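Local structure of phosphotriesterase homology protein (Escherichia coli, 4LEF) at residues 208-213 with 241-246; 8-13 with 49-54; 34-39 with 256-261; 182-187 with 202-207. The protein catalyses the hydrolysis of phosphorylated glyceryl acetates, using two zinc ions per subunit, and is also active on aromatic acetates and propionates. All blocks are in the same frame, centred on the assembly; numbering follows the deposited sequence.

In the fold
Contact 2 (8-13 with 49-54) comes first along the chain: it closes the loop that carries helix 33-45 and pairs the first two strands of the barrel. Contact 4 (182-187 with 202-207) closes a short beta-alpha-beta unit, and contact 1 (208-213 with 241-246) follows directly, joining the loops after strands 205-208 and 238-240. Contact 3 (34-39 with 256-261) spans more than 200 residues, so contacts 4 and 1 both lie within its loop, while it crosses contact 2; it ties helix 33-45 to the turn leading into helix 260-271. Contacts 1, 2 and 4 touch one another around the zinc ions, whereas contacts 3 and 4 are separate, about 10 Å apart at nearest atoms.

Contact 1: 208-213 with 241-246; sequences FDTIGK and SMDITR. With ZN (zinc ion), chain I; PO4 (phosphate ion), chain L.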
# COMPACT_ATOMS: atom_id res chain seq x y z
N PHE A 208 3.21 -8.47 0.20
CA PHE A 208 3.43 -8.97 -1.15
C PHE A 208 2.35 -8.27 -1.93
O PHE A 208 1.23 -8.78 -2.06
CB PHE A 208 3.23 -10.49 -1.21
CG PHE A 208 4.36 -11.30 -0.59
CD1 PHE A 208 4.88 -10.96 0.65
CD2 PHE A 208 4.89 -12.40 -1.23
CE1 PHE A 208 5.91 -11.69 1.22
CE2 PHE A 208 5.92 -13.14 -0.66
CZ PHE A 208 6.43 -12.78 0.56
N ASP A 209 2.65 -7.08 -2.41
CA ASP A 209 1.61 -6.25 -2.99
C ASP A 209 1.82 -6.02 -4.49
O ASP A 209 1.20 -5.14 -5.07
CB ASP A 209 1.48 -4.93 -2.23
CG ASP A 209 2.81 -4.23 -2.06
OD1 ASP A 209 3.66 -4.42 -2.96
OD2 ASP A 209 3.01 -3.52 -1.04
N THR A 210 2.68 -6.82 -5.12
CA THR A 210 2.84 -6.68 -6.57
C THR A 210 2.48 -7.98 -7.29
O THR A 210 3.07 -8.31 -8.32
CB THR A 210 4.25 -6.19 -6.97
OG1 THR A 210 5.23 -7.13 -6.56
CG2 THR A 210 4.56 -4.82 -6.34
N ILE A 211 1.52 -8.69 -6.72
CA ILE A 211 1.02 -9.92 -7.32
C ILE A 211 0.52 -9.59 -8.72
O ILE A 211 -0.14 -8.57 -8.93
CB ILE A 211 -0.11 -10.52 -6.45
CG1 ILE A 211 0.50 -11.18 -5.21
CG2 ILE A 211 -0.99 -11.51 -7.24
CD1 ILE A 211 -0.50 -11.46 -4.11
N GLY A 212 0.91 -10.42 -9.69
CA GLY A 212 0.53 -10.20 -11.07
C GLY A 212 1.56 -9.41 -11.87
O GLY A 212 1.53 -9.44 -13.10
N LYS A 213 2.47 -8.70 -11.19
CA LYS A 213 3.51 -7.95 -11.90
C LYS A 213 4.67 -8.89 -12.21
O LYS A 213 5.72 -8.80 -11.60
CB LYS A 213 3.96 -6.72 -11.11
CG LYS A 213 2.76 -5.87 -10.67
CD LYS A 213 3.11 -4.44 -10.31
CE LYS A 213 1.82 -3.66 -10.05
NZ LYS A 213 2.00 -2.17 -10.04
N SER A 241 -1.62 -7.75 -2.00
CA SER A 241 -2.34 -6.80 -2.83
C SER A 241 -1.87 -6.92 -4.27
O SER A 241 -0.95 -7.68 -4.55
CB SER A 241 -2.14 -5.37 -2.32
OG SER A 241 -3.39 -4.68 -2.26
N MET A 242 -2.52 -6.17 -5.17
CA MET A 242 -2.15 -6.12 -6.58
C MET A 242 -1.35 -4.86 -6.94
O MET A 242 -0.64 -4.84 -7.94
CB MET A 242 -3.39 -6.13 -7.48
CG MET A 242 -4.30 -7.33 -7.35
SD MET A 242 -3.52 -8.82 -7.94
CE MET A 242 -3.29 -8.40 -9.67
N ASP A 243 -1.52 -3.80 -6.15
CA ASP A 243 -0.93 -2.48 -6.46
C ASP A 243 -1.25 -2.06 -7.88
O ASP A 243 -0.35 -1.74 -8.66
CB ASP A 243 0.59 -2.47 -6.21
CG ASP A 243 1.22 -1.10 -6.38
OD1 ASP A 243 0.54 -0.08 -6.13
OD2 ASP A 243 2.39 -1.04 -6.81
N ILE A 244 -2.53 -2.08 -8.24
CA ILE A 244 -2.93 -1.55 -9.54
C ILE A 244 -2.52 -0.08 -9.67
O ILE A 244 -2.84 0.73 -8.82
CB ILE A 244 -4.45 -1.63 -9.70
CG1 ILE A 244 -4.91 -3.08 -9.54
CG2 ILE A 244 -4.88 -1.00 -11.01
CD1 ILE A 244 -4.32 -4.06 -10.57
N THR A 245 -1.81 0.24 -10.74
CA THR A 245 -1.27 1.59 -10.90
C THR A 245 -1.50 2.14 -12.29
O THR A 245 -1.25 3.33 -12.53
CB THR A 245 0.27 1.63 -10.69
OG1 THR A 245 0.88 0.64 -11.53
CG2 THR A 245 0.62 1.38 -9.23
N ARG A 246 -1.92 1.29 -13.22
CA ARG A 246 -1.95 1.71 -14.64
C ARG A 246 -3.25 1.37 -15.35
O ARG A 246 -3.94 0.43 -14.96
CB ARG A 246 -0.80 1.07 -15.40
CG ARG A 246 0.57 1.63 -15.04
CD ARG A 246 1.69 0.84 -15.69
NE ARG A 246 2.96 1.28 -15.15
CZ ARG A 246 4.01 1.65 -15.88
NH1 ARG A 246 3.94 1.61 -17.20
NH2 ARG A 246 5.13 2.05 -15.28
ZN ZN I . 1.48 1.87 -4.94
P PO4 L . 4.33 -0.21 -12.44
O1 PO4 L . 4.08 -0.79 -13.81
O2 PO4 L . 3.76 -1.15 -11.41
O3 PO4 L . 5.82 -0.06 -12.22
O4 PO4 L . 3.68 1.15 -12.33
O HOH W 1 -0.65 -6.12 -10.16
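Lys213 reaches across to Asp243, its chain extended beyond CG, and brings the ammonium group against the backbone and carboxylate of that residue at once. Lys213 NZ donates to Asp243 O (2.8 Å), meeting it at a C=O angle of 154°. A long, weak salt bridge runs from Lys213 NZ to Asp243 OD2 (3.4 Å), and Thr245 OG1 is a further weak partner. The other carboxylate oxygen, Asp243 OD1, binds a zinc ion at 2.5 Å, alongside His12, His14 and Glu125; CG anti to the backbone N (chi1 -174°) swings the group toward the metal. Lys213 NZ also makes a very short bond to O2 of a phosphate, probably from the crystallisation liquor. Thr245 OG1 donates to its O4 (3.0 Å), and Arg246 NE meets the same O4 in the plane of the guanidinium edge (2.9 Å, N-H...O 165°), while O1 lies over one guanidinium face. A leucine at Arg246 would probably leave O4 without its straight N-H partner and take a positive charge from that flank of the anion. Away from the phosphate, Ile211 and Met242 cross at about a right angle, CG2 on SD (3.8 Å), and Ser241 N donates to Phe208 O (3.0 Å). A water donates to both Ile211 O and Met242 O, linking the two loops. Both loops follow strands of the TIM barrel, at its catalytic mouth. The chemistry is consistent with an anion-binding pocket beside the zinc site, Lys213 bonding both the phosphate and Asp243.

Contact 2: 8-13 with 49-54; sequences YTLAHE and RNVIEM. With ZN (zinc ion), chain I.
At the zinc site of the barrel, the His12 ring is overlaid by Met54: CG stands 3.3 Å above the ring centroid of His12, only 7° off the normal, as a CH-pi contact. Met54 SD lies obliquely to the same ring. The two side chains cross at about a right angle; Met54 chi1 of -60°, with CG anti to the carbonyl carbon, sets CG over the imidazole, and the bend at chi2 keeps SD near it. With CG opposite the backbone N (chi1 -177°), His12 sends NE2 to the zinc ion at 2.0 Å; His14, Glu125 and Asp243 complete its protein ligands. Strands 8-13 and 48-53 run side by side in parallel, the first pair of the TIM barrel, and a beta bulge shifts their register between Leu10 and Glu13. Before the bulge, Ile52 N donates almost straight down the carbonyl to Leu10 O (3.0 Å); beyond it, Glu13 N donates to Ile52 O (3.1 Å) and Met54 N to Glu13 O (2.8 Å). The chain turns its corner at Ala11 and His12, so the zinc ligand sits at the bend. At the other end, Asn50 ND2 donates to Thr9 OG1 (3.1 Å), tilted from its amide plane, and also to Asp4 O. Thr9 CG2 lies against Ile52 CG1 (3.8 Å). An alanine in place of Thr9 would probably cost Asn50 its hydroxyl acceptor and open a gap beside Ile52. Val51 CG1 packs on Glu13 CB (3.6 Å), while Glu13 OE2 accepts from Ser241 OG and Met242 N, and Tyr8 OH reaches Asp280 at the glucose pocket.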
# COMPACT_ATOMS: atom_id res chain seq x y z
N TYR A 8 -12.57 -8.98 3.50
CA TYR A 8 -11.20 -9.01 3.02
C TYR A 8 -10.73 -7.60 2.68
O TYR A 8 -11.55 -6.73 2.37
CB TYR A 8 -11.08 -9.87 1.77
CG TYR A 8 -11.00 -11.36 2.01
CD1 TYR A 8 -11.00 -11.89 3.30
CD2 TYR A 8 -10.91 -12.23 0.94
CE1 TYR A 8 -10.91 -13.28 3.50
CE2 TYR A 8 -10.83 -13.60 1.13
CZ TYR A 8 -10.82 -14.12 2.40
OH TYR A 8 -10.74 -15.48 2.54
N THR A 9 -9.42 -7.41 2.72
CA THR A 9 -8.81 -6.12 2.48
C THR A 9 -7.64 -6.26 1.54
O THR A 9 -6.82 -7.16 1.69
CB THR A 9 -8.25 -5.52 3.79
OG1 THR A 9 -9.33 -5.28 4.70
CG2 THR A 9 -7.47 -4.21 3.54
N LEU A 10 -7.56 -5.36 0.57
CA LEU A 10 -6.40 -5.22 -0.28
C LEU A 10 -5.54 -4.12 0.34
O LEU A 10 -5.97 -2.97 0.42
CB LEU A 10 -6.83 -4.81 -1.68
CG LEU A 10 -6.96 -5.89 -2.75
CD1 LEU A 10 -7.53 -7.19 -2.22
CD2 LEU A 10 -7.76 -5.36 -3.94
N ALA A 11 -4.33 -4.47 0.76
CA ALA A 11 -3.52 -3.58 1.60
C ALA A 11 -2.78 -2.46 0.87
O ALA A 11 -2.28 -1.54 1.52
CB ALA A 11 -2.55 -4.40 2.44
N HIS A 12 -2.71 -2.52 -0.46
CA HIS A 12 -1.97 -1.51 -1.21
C HIS A 12 -2.50 -1.41 -2.62
O HIS A 12 -2.16 -2.23 -3.46
CB HIS A 12 -0.46 -1.82 -1.23
CG HIS A 12 0.36 -0.78 -1.93
ND1 HIS A 12 1.42 -0.13 -1.33
CD2 HIS A 12 0.30 -0.30 -3.20
CE1 HIS A 12 1.96 0.72 -2.19
NE2 HIS A 12 1.30 0.63 -3.33
N GLU A 13 -3.33 -0.41 -2.87
CA GLU A 13 -3.95 -0.22 -4.17
C GLU A 13 -4.01 1.26 -4.53
O GLU A 13 -3.84 2.13 -3.68
CB GLU A 13 -5.38 -0.78 -4.18
CG GLU A 13 -5.48 -2.27 -3.94
CD GLU A 13 -4.70 -3.08 -4.95
OE1 GLU A 13 -4.47 -2.55 -6.07
OE2 GLU A 13 -4.32 -4.23 -4.62
N ARG A 49 -14.03 -5.98 0.98
CA ARG A 49 -14.81 -4.78 1.29
C ARG A 49 -13.98 -3.57 1.68
O ARG A 49 -14.53 -2.49 1.87
CB ARG A 49 -15.86 -5.07 2.37
CG ARG A 49 -16.95 -6.00 1.87
CD ARG A 49 -18.12 -6.12 2.85
NE ARG A 49 -17.86 -6.95 4.03
CZ ARG A 49 -17.77 -8.28 4.02
NH1 ARG A 49 -17.87 -8.95 2.88
NH2 ARG A 49 -17.58 -8.95 5.16
N ASN A 50 -12.66 -3.74 1.75
CA ASN A 50 -11.78 -2.63 2.10
C ASN A 50 -10.62 -2.55 1.12
O ASN A 50 -10.04 -3.56 0.72
CB ASN A 50 -11.21 -2.78 3.53
CG ASN A 50 -12.29 -3.11 4.55
OD1 ASN A 50 -13.17 -2.30 4.83
ND2 ASN A 50 -12.20 -4.30 5.13
N VAL A 51 -10.30 -1.33 0.72
CA VAL A 51 -9.13 -1.09 -0.13
C VAL A 51 -8.35 0.05 0.48
O VAL A 51 -8.91 1.10 0.77
CB VAL A 51 -9.57 -0.71 -1.57
CG1 VAL A 51 -8.40 -0.13 -2.33
CG2 VAL A 51 -10.13 -1.93 -2.28
N ILE A 52 -7.06 -0.17 0.72
CA ILE A 52 -6.25 0.86 1.33
C ILE A 52 -5.58 1.59 0.18
O ILE A 52 -4.76 1.01 -0.52
CB ILE A 52 -5.19 0.29 2.31
CG1 ILE A 52 -5.79 -0.78 3.23
CG2 ILE A 52 -4.57 1.40 3.16
CD1 ILE A 52 -7.02 -0.32 4.03
N GLU A 53 -5.93 2.85 -0.01
CA GLU A 53 -5.52 3.58 -1.19
C GLU A 53 -4.22 4.35 -0.92
O GLU A 53 -4.13 5.09 0.05
CB GLU A 53 -6.65 4.52 -1.65
CG GLU A 53 -6.78 4.66 -3.16
CD GLU A 53 -5.85 5.72 -3.72
OE1 GLU A 53 -5.18 6.41 -2.92
OE2 GLU A 53 -5.79 5.85 -4.96
N MET A 54 -3.23 4.14 -1.78
CA MET A 54 -1.86 4.56 -1.53
C MET A 54 -1.42 5.83 -2.28
O MET A 54 -0.22 6.14 -2.32
CB MET A 54 -0.91 3.41 -1.92
CG MET A 54 -1.14 2.11 -1.13
SD MET A 54 -0.37 2.11 0.51
CE MET A 54 -1.73 2.63 1.55
ZN ZN I . 1.48 1.87 -4.94

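Contact 3: 34-39 with 256-261; sequences AFICQE and YGYDYL
Glu39 and Tyr258 meet at about a right angle, the stem of the acid against one side of the phenol. Glu39 CB comes to 3.4 Å from Tyr258 CD1, while Glu39 CD lies near the ring plane at its edge; carboxylate and ring planes stand 64° apart. A bend at chi2 of Glu39 (-90°) turns the carboxylate back toward the chain at 257-259. There Glu39 OE1 accepts from Tyr258 N (3.2 Å), the donor sitting well above the carboxylate plane. A water adds a second grip on the acid, donating to Glu39 OE1 (2.6 Å) and to Glu39 O (3.0 Å), and weakly accepting from Asp259 N. Gly257 passes close by, its CA 3.5 Å from Glu39 OE1; a side chain here would collide with that oxygen, and its positive phi also favours glycine. Gly257 to Tyr260 form a type I turn that leads into helix 260-271, so the acid of helix 33-45 binds the chain just before that helix begins. One shell further out, Glu39 OE2 accepts from Lys251 N, whose side chain forms a salt bridge with Asp259 OD1. Tyr258 OH bonds to His14 O, the backbone of a zinc ligand, and Ile36 CG1 lies 4.2 Å from Tyr258 OH. Glu39 OE1 and Asp259 OD1 are 4.7 Å apart, two like charges; the amide donors, the water and the lysine would be expected to ease their repulsion. The buried carboxylate thus shares itself between two backbone amides and a water, pinning this turn to helix 33-45.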
# COMPACT_ATOMS: atom_id res chain seq x y z
N ALA A 34 -15.67 4.78 -14.47
CA ALA A 34 -16.65 3.72 -14.72
C ALA A 34 -16.03 2.32 -14.62
O ALA A 34 -16.62 1.41 -14.04
CB ALA A 34 -17.33 3.92 -16.06
N PHE A 35 -14.84 2.16 -15.20
CA PHE A 35 -14.13 0.89 -15.13
C PHE A 35 -13.76 0.54 -13.69
O PHE A 35 -13.87 -0.61 -13.26
CB PHE A 35 -12.85 0.95 -15.97
CG PHE A 35 -13.08 1.21 -17.44
CD1 PHE A 35 -14.33 1.02 -18.02
CD2 PHE A 35 -12.03 1.63 -18.26
CE1 PHE A 35 -14.54 1.25 -19.37
CE2 PHE A 35 -12.23 1.87 -19.61
CZ PHE A 35 -13.49 1.68 -20.16
N ILE A 36 -13.29 1.54 -12.95
CA ILE A 36 -12.82 1.28 -11.59
C ILE A 36 -14.00 0.94 -10.66
O ILE A 36 -13.87 0.10 -9.77
CB ILE A 36 -11.95 2.45 -11.07
CG1 ILE A 36 -10.61 2.42 -11.80
CG2 ILE A 36 -11.71 2.33 -9.56
CD1 ILE A 36 -9.88 3.74 -11.80
N CYS A 37 -15.15 1.57 -10.89
CA CYS A 37 -16.35 1.19 -10.13
C CYS A 37 -16.73 -0.26 -10.33
O CYS A 37 -17.06 -0.97 -9.37
CB CYS A 37 -17.55 2.09 -10.46
SG CYS A 37 -17.42 3.74 -9.75
N GLN A 38 -16.69 -0.71 -11.58
CA GLN A 38 -16.98 -2.11 -11.90
C GLN A 38 -15.96 -3.03 -11.22
O GLN A 38 -16.34 -4.07 -10.66
CB GLN A 38 -16.98 -2.32 -13.42
CG GLN A 38 -17.28 -3.76 -13.84
CD GLN A 38 -18.70 -4.16 -13.50
OE1 GLN A 38 -19.65 -3.65 -14.09
NE2 GLN A 38 -18.85 -5.07 -12.53
N GLU A 39 -14.68 -2.65 -11.26
CA GLU A 39 -13.65 -3.42 -10.56
C GLU A 39 -13.95 -3.52 -9.07
O GLU A 39 -13.73 -4.58 -8.46
CB GLU A 39 -12.25 -2.81 -10.73
CG GLU A 39 -11.75 -2.69 -12.17
CD GLU A 39 -10.97 -3.92 -12.65
OE1 GLU A 39 -10.85 -4.92 -11.89
OE2 GLU A 39 -10.49 -3.88 -13.81
N TYR A 256 -5.42 -7.62 -16.02
CA TYR A 256 -5.93 -8.65 -15.10
C TYR A 256 -6.88 -8.12 -14.02
O TYR A 256 -7.67 -8.89 -13.46
CB TYR A 256 -4.78 -9.44 -14.47
CG TYR A 256 -3.62 -8.59 -14.05
CD1 TYR A 256 -3.76 -7.63 -13.06
CD2 TYR A 256 -2.36 -8.75 -14.64
CE1 TYR A 256 -2.68 -6.84 -12.66
CE2 TYR A 256 -1.29 -7.98 -14.26
CZ TYR A 256 -1.45 -7.02 -13.26
OH TYR A 256 -0.38 -6.24 -12.87
N GLY A 257 -6.82 -6.82 -13.72
CA GLY A 257 -7.76 -6.21 -12.78
C GLY A 257 -7.47 -6.47 -11.31
O GLY A 257 -6.58 -7.27 -10.99
N TYR A 258 -8.21 -5.81 -10.42
CA TYR A 258 -7.98 -5.94 -8.99
C TYR A 258 -8.33 -7.33 -8.47
O TYR A 258 -7.66 -7.83 -7.57
CB TYR A 258 -8.79 -4.92 -8.18
CG TYR A 258 -8.50 -3.47 -8.47
CD1 TYR A 258 -8.99 -2.88 -9.62
CD2 TYR A 258 -7.76 -2.70 -7.59
CE1 TYR A 258 -8.75 -1.54 -9.90
CE2 TYR A 258 -7.52 -1.35 -7.85
CZ TYR A 258 -8.01 -0.78 -9.01
OH TYR A 258 -7.77 0.56 -9.30
N ASP A 259 -9.38 -7.94 -9.01
CA ASP A 259 -9.87 -9.19 -8.42
C ASP A 259 -9.08 -10.42 -8.90
O ASP A 259 -9.38 -11.54 -8.49
CB ASP A 259 -11.38 -9.35 -8.59
CG ASP A 259 -11.80 -9.61 -10.02
OD1 ASP A 259 -10.95 -9.49 -10.94
OD2 ASP A 259 -12.99 -9.92 -10.24
N TYR A 260 -8.06 -10.21 -9.72
CA TYR A 260 -7.13 -11.28 -10.09
C TYR A 260 -6.58 -11.97 -8.86
O TYR A 260 -6.31 -13.17 -8.88
CB TYR A 260 -5.95 -10.68 -10.86
CG TYR A 260 -4.89 -11.68 -11.27
CD1 TYR A 260 -3.78 -11.92 -10.46
CD2 TYR A 260 -5.00 -12.36 -12.48
CE1 TYR A 260 -2.80 -12.83 -10.86
CE2 TYR A 260 -4.03 -13.26 -12.88
CZ TYR A 260 -2.94 -13.50 -12.08
OH TYR A 260 -2.00 -14.41 -12.51
N LEU A 261 -6.38 -11.20 -7.79
CA LEU A 261 -5.86 -11.73 -6.55
C LEU A 261 -6.72 -12.89 -6.08
O LEU A 261 -6.23 -13.93 -5.65
CB LEU A 261 -5.83 -10.64 -5.47
CG LEU A 261 -5.41 -11.07 -4.06
CD1 LEU A 261 -4.12 -11.83 -4.13
CD2 LEU A 261 -5.24 -9.86 -3.14
O HOH W 2 -11.72 -6.32 -9.84

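Contact 4: 182-187 with 202-207; sequences VTVGHC and LGAYVQ. With ZN (zinc ion), chain J.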
# COMPACT_ATOMS: atom_id res chain seq x y z
N VAL A 182 3.76 -0.32 11.45
CA VAL A 182 4.40 -0.11 10.15
C VAL A 182 4.29 -1.34 9.28
O VAL A 182 4.54 -2.45 9.73
CB VAL A 182 5.91 0.24 10.30
CG1 VAL A 182 6.55 0.47 8.91
CG2 VAL A 182 6.07 1.49 11.14
N THR A 183 3.91 -1.13 8.03
CA THR A 183 3.90 -2.21 7.06
C THR A 183 4.77 -1.82 5.88
O THR A 183 4.70 -0.70 5.38
CB THR A 183 2.45 -2.58 6.66
OG1 THR A 183 2.45 -3.71 5.79
CG2 THR A 183 1.74 -1.40 6.00
N VAL A 184 5.64 -2.74 5.48
CA VAL A 184 6.63 -2.44 4.46
C VAL A 184 6.15 -2.88 3.09
O VAL A 184 5.91 -4.07 2.87
CB VAL A 184 7.96 -3.12 4.78
CG1 VAL A 184 9.02 -2.71 3.75
CG2 VAL A 184 8.43 -2.73 6.20
N GLY A 185 6.02 -1.93 2.16
CA GLY A 185 5.49 -2.23 0.84
C GLY A 185 6.49 -2.80 -0.14
O GLY A 185 7.70 -2.57 -0.02
N HIS A 186 5.98 -3.55 -1.12
CA HIS A 186 6.76 -4.07 -2.24
C HIS A 186 7.90 -5.00 -1.80
O HIS A 186 9.03 -4.90 -2.31
CB HIS A 186 7.34 -2.93 -3.11
CG HIS A 186 6.38 -1.82 -3.42
ND1 HIS A 186 5.03 -2.02 -3.64
CD2 HIS A 186 6.58 -0.48 -3.58
CE1 HIS A 186 4.44 -0.86 -3.90
NE2 HIS A 186 5.36 0.09 -3.87
N CYS A 187 7.61 -5.91 -0.88
CA CYS A 187 8.62 -6.88 -0.45
C CYS A 187 8.83 -8.04 -1.42
O CYS A 187 9.73 -8.86 -1.23
CB CYS A 187 8.31 -7.40 0.96
SG CYS A 187 8.48 -6.14 2.27
N LEU A 202 11.65 -7.87 13.70
CA LEU A 202 11.67 -6.53 14.31
C LEU A 202 10.29 -6.07 14.77
O LEU A 202 10.19 -5.14 15.58
CB LEU A 202 12.23 -5.51 13.31
CG LEU A 202 13.73 -5.55 13.02
CD1 LEU A 202 14.07 -4.47 12.01
CD2 LEU A 202 14.53 -5.35 14.29
N GLY A 203 9.24 -6.69 14.25
CA GLY A 203 7.88 -6.38 14.66
C GLY A 203 6.98 -5.82 13.58
O GLY A 203 5.79 -5.60 13.81
N ALA A 204 7.52 -5.60 12.38
CA ALA A 204 6.76 -4.95 11.31
C ALA A 204 5.90 -5.95 10.56
O ALA A 204 6.09 -7.16 10.67
CB ALA A 204 7.70 -4.25 10.34
N TYR A 205 4.96 -5.43 9.78
CA TYR A 205 4.26 -6.22 8.78
C TYR A 205 4.97 -6.09 7.45
O TYR A 205 5.61 -5.06 7.19
CB TYR A 205 2.82 -5.71 8.64
CG TYR A 205 1.95 -6.14 9.79
CD1 TYR A 205 2.14 -5.62 11.07
CD2 TYR A 205 0.94 -7.08 9.61
CE1 TYR A 205 1.33 -6.03 12.14
CE2 TYR A 205 0.12 -7.49 10.67
CZ TYR A 205 0.33 -6.96 11.92
OH TYR A 205 -0.48 -7.37 12.97
N VAL A 206 4.85 -7.11 6.61
CA VAL A 206 5.39 -7.04 5.25
C VAL A 206 4.28 -7.29 4.22
O VAL A 206 3.33 -8.02 4.50
CB VAL A 206 6.51 -8.06 5.04
CG1 VAL A 206 7.71 -7.72 5.91
CG2 VAL A 206 6.02 -9.49 5.34
N GLN A 207 4.42 -6.70 3.03
CA GLN A 207 3.40 -6.87 1.99
C GLN A 207 3.94 -7.49 0.71
O GLN A 207 5.02 -7.13 0.22
CB GLN A 207 2.74 -5.52 1.65
CG GLN A 207 2.00 -4.92 2.83
CD GLN A 207 1.51 -3.51 2.58
OE1 GLN A 207 0.81 -2.95 3.42
NE2 GLN A 207 1.87 -2.94 1.43
ZN ZN J . 5.23 2.03 -4.26
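Val184 N donates to Tyr205 O (2.9 Å) and Tyr205 N to Val182 O (3.0 Å, N-H...O 167°), two rungs of the parallel ladder that joins strands 182-184 and 205-208. Gln207 N continues it to Val184 O (3.0 Å). Further on, Cys187 N donates to Gln207 O (3.1 Å). On the face carrying Thr183 and Tyr205, Thr183 OG1 donates to Gln207 OE1 (3.0 Å), meeting it from above the amide plane at a C=O angle of 97°. The two side chains cross at about a right angle, and Thr183 OG1, set opposite the backbone N at chi1 -176°, touches Gln207 CG as well as its oxygen. The other end of that amide, NE2, donates to Asp209 OD2, and Asp209 OD1 accepts from His186 ND1. His186 NE2 in turn binds the second zinc ion at 2.0 Å, with Glu125 and His158 among the other ligands. On the face of Val184 and Val206, Cys187 SG lies against Val206 CB (3.9 Å), and Ala204 CB sits beside Val184 CG2 (4.5 Å), just after the Schellman motif at Gly203 that ends helix 193-202. Strand, helix and strand form one beta-alpha-beta crossover unit of the TIM barrel, with His186 following its first strand. The polar chain from Thr183 through Gln207 and Asp209 to His186 would be expected to settle which way the Gln207 amide is flipped and to hold the His186 ring in its rotation, Asp209 acting as a second-shell partner of the zinc ligand.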